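Cellulase (Xanthomonas axonopodis pv. citri, PDB 4W7W) probably hydrolyses the beta-1,4-glucosidic bonds of cellulose, as a family 5 glycoside hydrolase, and binds cello-oligosaccharide along its active-site cleft. Local coordinates at residues A[195-200]-A[204-209]; A[118-123]-A[156-161]. One frame throughout, in Å; residues are numbered along the deposited sequence. Where two conformers were deposited one is given.

Contact 1 (A[195-200]-A[204-209])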
ATOM      1  N   SER A 195       0.526   0.621  16.225  1.00  6.57           N
ATOM      2  CA  SER A 195       1.769   0.399  16.934  1.00  6.52           C
ATOM      3  C   SER A 195       2.836   1.421  16.579  1.00  6.19           C
ATOM      4  O   SER A 195       4.005   1.264  16.966  1.00  6.47           O
ATOM      5  CB  SER A 195       2.279  -0.991  16.632  1.00  6.60           C
ATOM      6  OG  SER A 195       2.395  -1.128  15.228  1.00  7.28           O
ATOM      7  N   TRP A 196       2.458   2.485  15.875  1.00  5.99           N
ATOM      8  CA  TRP A 196       3.414   3.449  15.345  1.00  5.92           C
ATOM      9  C   TRP A 196       4.331   4.020  16.423  1.00  6.01           C
ATOM     10  O   TRP A 196       5.510   4.288  16.156  1.00  6.14           O
ATOM     11  CB  TRP A 196       2.665   4.585  14.654  1.00  6.51           C
ATOM     12  CG  TRP A 196       3.497   5.414  13.746  1.00  6.62           C
ATOM     13  CD1 TRP A 196       3.960   6.663  13.961  1.00  7.80           C
ATOM     14  CD2 TRP A 196       3.946   5.032  12.442  1.00  6.81           C
ATOM     15  NE1 TRP A 196       4.671   7.095  12.880  1.00  7.82           N
ATOM     16  CE2 TRP A 196       4.677   6.118  11.925  1.00  7.19           C
ATOM     17  CE3 TRP A 196       3.768   3.894  11.647  1.00  7.13           C
ATOM     18  CZ2 TRP A 196       5.227   6.110  10.649  1.00  8.30           C
ATOM     19  CZ3 TRP A 196       4.318   3.883  10.387  1.00  8.87           C
ATOM     20  CH2 TRP A 196       5.040   4.992   9.900  1.00  8.80           C
ATOM     21  N   ARG A 197       3.769   4.237  17.615  1.00  6.18           N
ATOM     22  CA  ARG A 197       4.462   4.933  18.682  1.00  6.83           C
ATOM     23  C   ARG A 197       4.985   3.978  19.752  1.00  6.90           C
ATOM     24  O   ARG A 197       5.549   4.431  20.760  1.00  8.69           O
ATOM     25  CB  ARG A 197       3.562   6.005  19.296  1.00  8.04           C
ATOM     26  CG  ARG A 197       2.997   6.969  18.256  1.00  8.96           C
ATOM     27  CD  ARG A 197       2.137   8.087  18.832  1.00 11.05           C
ATOM     28  NE  ARG A 197       3.003   9.144  19.289  1.00 14.27           N
ATOM     29  CZ  ARG A 197       2.879  10.439  19.036  1.00 10.66           C
ATOM     30  NH1 ARG A 197       3.767  11.249  19.564  1.00 15.12           N
ATOM     31  NH2 ARG A 197       1.905  10.967  18.351  1.00  8.10           N
ATOM     32  N   SER A 198       4.875   2.676  19.530  1.00  6.95           N
ATOM     33  CA  SER A 198       5.239   1.708  20.570  1.00  7.75           C
ATOM     34  C   SER A 198       6.743   1.633  20.772  1.00  6.99           C
ATOM     35  O   SER A 198       7.500   1.456  19.809  1.00  7.80           O
ATOM     36  CB  SER A 198       4.772   0.318  20.183  1.00  9.57           C
ATOM     37  OG  SER A 198       5.204  -0.640  21.140  1.00 12.93           O
ATOM     38  N   THR A 199       7.160   1.687  22.042  1.00  7.65           N
ATOM     39  CA  THR A 199       8.563   1.548  22.397  1.00  7.75           C
ATOM     40  C   THR A 199       8.813   0.292  23.209  1.00  7.91           C
ATOM     41  O   THR A 199       9.900   0.123  23.748  1.00  8.47           O
ATOM     42  CB  THR A 199       9.057   2.766  23.186  1.00  9.49           C
ATOM     43  OG1 THR A 199       8.269   2.932  24.366  1.00 12.24           O
ATOM     44  CG2 THR A 199       8.969   4.005  22.355  1.00 10.35           C
ATOM     45  N   SER A 200       7.839  -0.614  23.289  1.00  8.70           N
ATOM     46  CA  SER A 200       8.000  -1.806  24.119  0.50  9.30           C
ATOM     47  C   SER A 200       9.282  -2.551  23.816  1.00  8.59           C
ATOM     48  O   SER A 200      10.019  -2.927  24.735  1.00  9.11           O
ATOM     49  CB  SER A 200       6.822  -2.745  23.927  0.50  9.85           C
ATOM     50  OG  SER A 200       5.632  -2.079  24.261  0.50 10.76           O
ATOM     51  N   SER A 204      10.573   3.191  18.365  1.00  7.09           N
ATOM     52  CA  SER A 204       9.316   3.210  17.621  1.00  6.92           C
ATOM     53  C   SER A 204       9.508   3.680  16.184  1.00  5.98           C
ATOM     54  O   SER A 204      10.481   4.363  15.840  1.00  6.09           O
ATOM     55  CB  SER A 204       8.311   4.131  18.310  1.00  6.91           C
ATOM     56  OG  SER A 204       8.785   5.461  18.259  1.00  7.85           O
ATOM     57  N   ASN A 205       8.536   3.342  15.342  1.00  5.61           N
ATOM     58  CA  ASN A 205       8.483   3.945  14.013  1.00  5.69           C
ATOM     59  C   ASN A 205       8.417   5.454  14.086  1.00  5.69           C
ATOM     60  O   ASN A 205       9.093   6.149  13.327  1.00  6.82           O
ATOM     61  CB  ASN A 205       7.287   3.395  13.239  1.00  5.77           C
ATOM     62  CG  ASN A 205       7.565   2.050  12.600  1.00  5.81           C
ATOM     63  OD1 ASN A 205       8.685   1.790  12.139  1.00  5.85           O
ATOM     64  ND2 ASN A 205       6.538   1.204  12.514  1.00  6.00           N
ATOM     65  N   ALA A 206       7.634   5.971  15.014  1.00  6.29           N
ATOM     66  CA  ALA A 206       7.492   7.405  15.202  1.00  7.05           C
ATOM     67  C   ALA A 206       8.843   8.082  15.374  1.00  7.79           C
ATOM     68  O   ALA A 206       9.150   9.058  14.700  1.00 10.03           O
ATOM     69  CB  ALA A 206       6.611   7.662  16.413  1.00  7.82           C
ATOM     70  N   LYS A 207       9.655   7.558  16.281  1.00  7.21           N
ATOM     71  CA  LYS A 207      10.943   8.160  16.546  1.00  7.67           C
ATOM     72  C   LYS A 207      11.906   7.925  15.391  1.00  7.73           C
ATOM     73  O   LYS A 207      12.624   8.838  14.995  1.00  8.98           O
ATOM     74  CB  LYS A 207      11.527   7.609  17.856  1.00  8.21           C
ATOM     75  CG  LYS A 207      12.914   8.084  18.201  1.00 12.38           C
ATOM     76  CD  LYS A 207      12.980   9.598  18.360  1.00 16.83           C
ATOM     77  CE  LYS A 207      14.376  10.051  18.731  1.00 24.14           C
ATOM     78  NZ  LYS A 207      14.435  11.529  18.901  1.00 34.22           N
ATOM     79  N   ALA A 208      11.960   6.709  14.872  1.00  7.02           N
ATOM     80  CA  ALA A 208      12.950   6.401  13.850  1.00  7.15           C
ATOM     81  C   ALA A 208      12.729   7.217  12.587  1.00  6.99           C
ATOM     82  O   ALA A 208      13.681   7.634  11.930  1.00  8.62           O
ATOM     83  CB  ALA A 208      12.905   4.930  13.514  1.00  7.12           C
ATOM     84  N   LEU A 209      11.473   7.437  12.210  1.00  7.37           N
ATOM     85  CA  LEU A 209      11.168   8.036  10.916  1.00  7.81           C
ATOM     86  C   LEU A 209      11.184   9.548  10.954  1.00  8.83           C
ATOM     87  O   LEU A 209      11.140  10.178   9.899  1.00 10.36           O
ATOM     88  CB  LEU A 209       9.835   7.517  10.391  1.00  7.54           C
ATOM     89  CG  LEU A 209       9.909   6.041  10.029  1.00  8.20           C
ATOM     90  CD1 LEU A 209       8.514   5.485   9.827  1.00  8.76           C
ATOM     91  CD2 LEU A 209      10.759   5.766   8.792  1.00  9.39           C
TER
HETATM   92  O   HOH W   1       3.924   0.645  13.526  1.00  6.71           O
HETATM   93  O   HOH W   2       7.324   6.595  20.249  1.00 13.93           O

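Contact 2 (A[118-123]-A[156-161])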
ATOM      1  N   LYS A 118      14.648 -13.631   1.961  1.00 14.09           N
ATOM      2  CA  LYS A 118      15.745 -13.142   2.811  1.00 13.80           C
ATOM      3  C   LYS A 118      15.513 -11.672   3.113  1.00 11.78           C
ATOM      4  O   LYS A 118      15.122 -10.903   2.245  1.00 11.26           O
ATOM      5  CB  LYS A 118      17.105 -13.295   2.111  1.00 16.72           C
ATOM      6  CG  LYS A 118      17.409 -14.689   1.589  1.00 21.25           C
ATOM      7  CD  LYS A 118      17.524 -15.726   2.688  1.00 26.13           C
ATOM      8  CE  LYS A 118      18.062 -17.038   2.127  1.00 31.96           C
ATOM      9  NZ  LYS A 118      17.883 -18.154   3.092  1.00 44.08           N
ATOM     10  N   ARG A 119      15.774 -11.276   4.353  1.00 11.45           N
ATOM     11  CA  ARG A 119      15.454  -9.933   4.806  1.00 10.34           C
ATOM     12  C   ARG A 119      16.461  -8.895   4.344  1.00 10.71           C
ATOM     13  O   ARG A 119      17.672  -9.128   4.341  1.00 12.33           O
ATOM     14  CB  ARG A 119      15.401  -9.898   6.332  1.00 11.01           C
ATOM     15  CG  ARG A 119      14.712  -8.675   6.925  1.00 10.81           C
ATOM     16  CD  ARG A 119      13.201  -8.790   6.847  1.00 11.31           C
ATOM     17  NE  ARG A 119      12.678  -9.883   7.673  1.00 11.54           N
ATOM     18  CZ  ARG A 119      11.424 -10.336   7.606  1.00 11.52           C
ATOM     19  NH1 ARG A 119      10.536  -9.788   6.781  1.00 11.63           N
ATOM     20  NH2 ARG A 119      11.045 -11.318   8.399  1.00 16.44           N
ATOM     21  N   ILE A 120      15.956  -7.725   3.987  1.00  9.76           N
ATOM     22  CA  ILE A 120      16.809  -6.557   3.787  1.00 10.50           C
ATOM     23  C   ILE A 120      17.667  -6.324   5.029  1.00 11.41           C
ATOM     24  O   ILE A 120      17.185  -6.397   6.166  1.00 12.45           O
ATOM     25  CB  ILE A 120      15.958  -5.310   3.500  1.00 10.89           C
ATOM     26  CG1 ILE A 120      15.345  -5.431   2.108  1.00 10.83           C
ATOM     27  CG2 ILE A 120      16.794  -4.040   3.650  1.00 12.69           C
ATOM     28  CD1 ILE A 120      14.358  -4.331   1.814  1.00 11.08           C
ATOM     29  N   GLY A 121      18.943  -6.042   4.800  1.00 14.01           N
ATOM     30  CA  GLY A 121      19.908  -5.817   5.872  1.00 18.13           C
ATOM     31  C   GLY A 121      20.773  -7.026   6.159  1.00 20.24           C
ATOM     32  O   GLY A 121      21.767  -6.918   6.860  1.00 26.89           O
ATOM     33  N   THR A 122      20.390  -8.181   5.625  1.00 21.50           N
ATOM     34  CA  THR A 122      21.268  -9.338   5.658  1.00 21.78           C
ATOM     35  C   THR A 122      22.334  -9.173   4.597  1.00 21.98           C
ATOM     36  O   THR A 122      22.219  -8.307   3.725  1.00 23.33           O
ATOM     37  CB  THR A 122      20.511 -10.655   5.410  1.00 19.32           C
ATOM     38  OG1 THR A 122      19.897 -10.641   4.112  1.00 20.20           O
ATOM     39  CG2 THR A 122      19.466 -10.902   6.529  1.00 20.00           C
ATOM     40  N   SER A 123      23.371 -10.005   4.656  1.00 23.87           N
ATOM     41  CA  SER A 123      24.361 -10.027   3.586  1.00 23.95           C
ATOM     42  C   SER A 123      23.720 -10.339   2.240  1.00 23.03           C
ATOM     43  O   SER A 123      24.148  -9.804   1.225  1.00 24.84           O
ATOM     44  CB  SER A 123      25.481 -11.034   3.879  1.00 22.45           C
ATOM     45  OG  SER A 123      24.949 -12.306   4.211  1.00 30.38           O
ATOM     46  N   ASN A 156       8.917  -5.759   8.186  1.00  5.88           N
ATOM     47  CA  ASN A 156       8.876  -6.326   9.528  1.00  6.02           C
ATOM     48  C   ASN A 156      10.175  -7.114   9.677  1.00  6.18           C
ATOM     49  O   ASN A 156      10.881  -7.332   8.694  1.00  6.97           O
ATOM     50  CB  ASN A 156       7.651  -7.228   9.693  1.00  6.78           C
ATOM     51  CG  ASN A 156       7.671  -8.420   8.778  1.00  7.63           C
ATOM     52  OD1 ASN A 156       7.288  -8.338   7.583  1.00  9.79           O
ATOM     53  ND2 ASN A 156       8.136  -9.514   9.281  1.00  6.73           N
ATOM     54  N   GLY A 157      10.516  -7.505  10.902  1.00  6.96           N
ATOM     55  CA  GLY A 157      11.722  -8.317  11.077  1.00  7.40           C
ATOM     56  C   GLY A 157      13.005  -7.522  10.879  1.00  7.95           C
ATOM     57  O   GLY A 157      14.050  -8.095  10.552  1.00 10.67           O
ATOM     58  N   ILE A 158      12.907  -6.213  11.082  1.00  7.43           N
ATOM     59  CA  ILE A 158      13.993  -5.255  10.910  1.00  8.05           C
ATOM     60  C   ILE A 158      13.687  -4.136  11.891  1.00  7.59           C
ATOM     61  O   ILE A 158      12.516  -3.787  12.069  1.00  7.77           O
ATOM     62  CB  ILE A 158      14.113  -4.780   9.428  1.00  8.96           C
ATOM     63  CG1 ILE A 158      15.250  -3.770   9.268  1.00 10.03           C
ATOM     64  CG2 ILE A 158      12.789  -4.241   8.898  1.00  9.31           C
ATOM     65  CD1 ILE A 158      15.656  -3.536   7.831  1.00 11.51           C
ATOM     66  N   SER A 159      14.694  -3.600  12.569  1.00  7.69           N
ATOM     67  CA  SER A 159      14.435  -2.554  13.545  0.50  7.41           C
ATOM     68  C   SER A 159      13.937  -1.294  12.866  1.00  6.88           C
ATOM     69  O   SER A 159      14.164  -1.088  11.666  1.00  7.39           O
ATOM     70  CB  SER A 159      15.691  -2.229  14.339  0.50  6.51           C
ATOM     71  OG  SER A 159      16.608  -1.531  13.522  0.50  6.64           O
ATOM     72  N   ALA A 160      13.289  -0.442  13.640  1.00  7.03           N
ATOM     73  CA  ALA A 160      12.798   0.809  13.096  1.00  6.55           C
ATOM     74  C   ALA A 160      13.928   1.710  12.565  1.00  6.63           C
ATOM     75  O   ALA A 160      13.802   2.237  11.469  1.00  6.70           O
ATOM     76  CB  ALA A 160      11.885   1.527  14.080  1.00  7.21           C
ATOM     77  N   PRO A 161      15.063   1.840  13.279  1.00  7.27           N
ATOM     78  CA  PRO A 161      16.152   2.651  12.715  1.00  7.48           C
ATOM     79  C   PRO A 161      16.801   2.031  11.471  1.00  7.20           C
ATOM     80  O   PRO A 161      17.147   2.748  10.529  1.00  7.88           O
ATOM     81  CB  PRO A 161      17.166   2.731  13.878  1.00  8.92           C
ATOM     82  CG  PRO A 161      16.345   2.519  15.104  1.00  8.64           C
ATOM     83  CD  PRO A 161      15.328   1.492  14.685  1.00  8.31           C
TER
HETATM   84  O   HOH W   3      14.371 -10.878   9.669  1.00 27.55           O

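Contact 1 (A[195-200]-A[204-209])
Trp196 and Asn205 bring the two backbones to 5.3 Å between their CA atoms, where the loop 195-200 folds back over the first turn of the short helix 205-209. The setting is the (beta/alpha)8 barrel of a family 5 glycoside hydrolase, in the connection that follows barrel strand 183-186. A type I turn from Ser195 to Ser198 presents the carbonyl of Trp196 to the helix start, and Ala206 N donates to Trp196 O over 2.9 Å with an N-H...O angle of 154°. Ser204 is the N-cap. With its OG held between backbone N and carbonyl carbon (chi1 65°), it accepts from Lys207 N at 3.0 Å, and a water carries the same oxygen on to Arg197 O. Two successive amides of the helix N-terminus are thus satisfied, one by its own cap and one by the loop.

The indole of Trp196 provides most of the side-chain contact. Its CG lies anti to the backbone N (chi1 -163°), which carries the ring across to Asn205, Ala206 and Leu209. Asn205 CB sits over one face, 3.8 Å from the centroid of the six-membered ring, a CH-pi contact; on the same face Ala206 N lies nearer the rim. Trp254 and Phe251 of helix 243-258 meet the indole edge-to-face, and Phe221 also touches it. Beyond the face, the Asn205 amide reaches Thr188 N through OD1 and, through ND2, a water shared with Ser195 OG. Arg197 leaves its backbone away from the helix, yet its CG grazes Ala206 CB (4.1 Å) and its NH2 forms a salt bridge with Glu257. At the far end of the indole, Leu209 CD1 approaches obliquely, 3.4 Å from Trp196 CZ2.

Contact 2 (A[118-123]-A[156-161])
Arg119 reaches across to Asn156 and Gly157, and its guanidinium makes the close half of this contact, which otherwise illustrates how sparingly a hairpin end and a loop on the surface of a barrel can meet. The chain bends at chi2 and chi3 (78° and 65°), which folds the guanidinium over the 156-157 backbone. One face of the group looks onto that backbone: Gly157 CA lies 3.7 Å above the plane, off to one side of its centre, and Asn156 O is 3.1 Å from Arg119 NH1. The absence of a side chain at Gly157, whose phi is positive, leaves room for the guanidinium to settle this close.

The other half is looser. Between the two segments, a water at the in-plane edge of the guanidinium accepts from Arg119 NE at 2.8 Å and donates to Gly157 O at 2.9 Å, bridging Arg119 NE and Gly157 O, which stand 3.7 Å apart. Ile158 CD1 stops 3.6 Å from Ile120 O and barely meets the Ile120 side chain, CG2 to CD1 being 4.4 Å. Arg119 O, meanwhile, receives both Thr122 N and Thr122 OG1, which secures the type II turn 119-122.

Ile120 and Ile158 both rest on Trp163 of helix 160-176, so the turn beyond the small hairpin of strands 114-115 and 118-119 joins the loop leading into that helix.

Both segments of contact 2 precede those of contact 1 in the chain, their centres about 16 Å apart on the same side of the molecule. Contact 2 joins the excursion after barrel strand 104-109 to the loop after strand 147-150; contact 1 is folded within the connection after strand 183-186. Helix 160-176 links them: its first turn touches helix 205-209, with Ala208 CB 3.5 Å from Ala160 O. Thr188, already the partner of Asn205, also hydrogen-bonds through OG1 to Ile158 O. Three consecutive barrel connections are therefore joined near the bound glycan: the side chains of Ser198 and Asn156 come to about 7 Å from a glucose unit, and Tyr190, which touches Asn156, lines the sugar pocket.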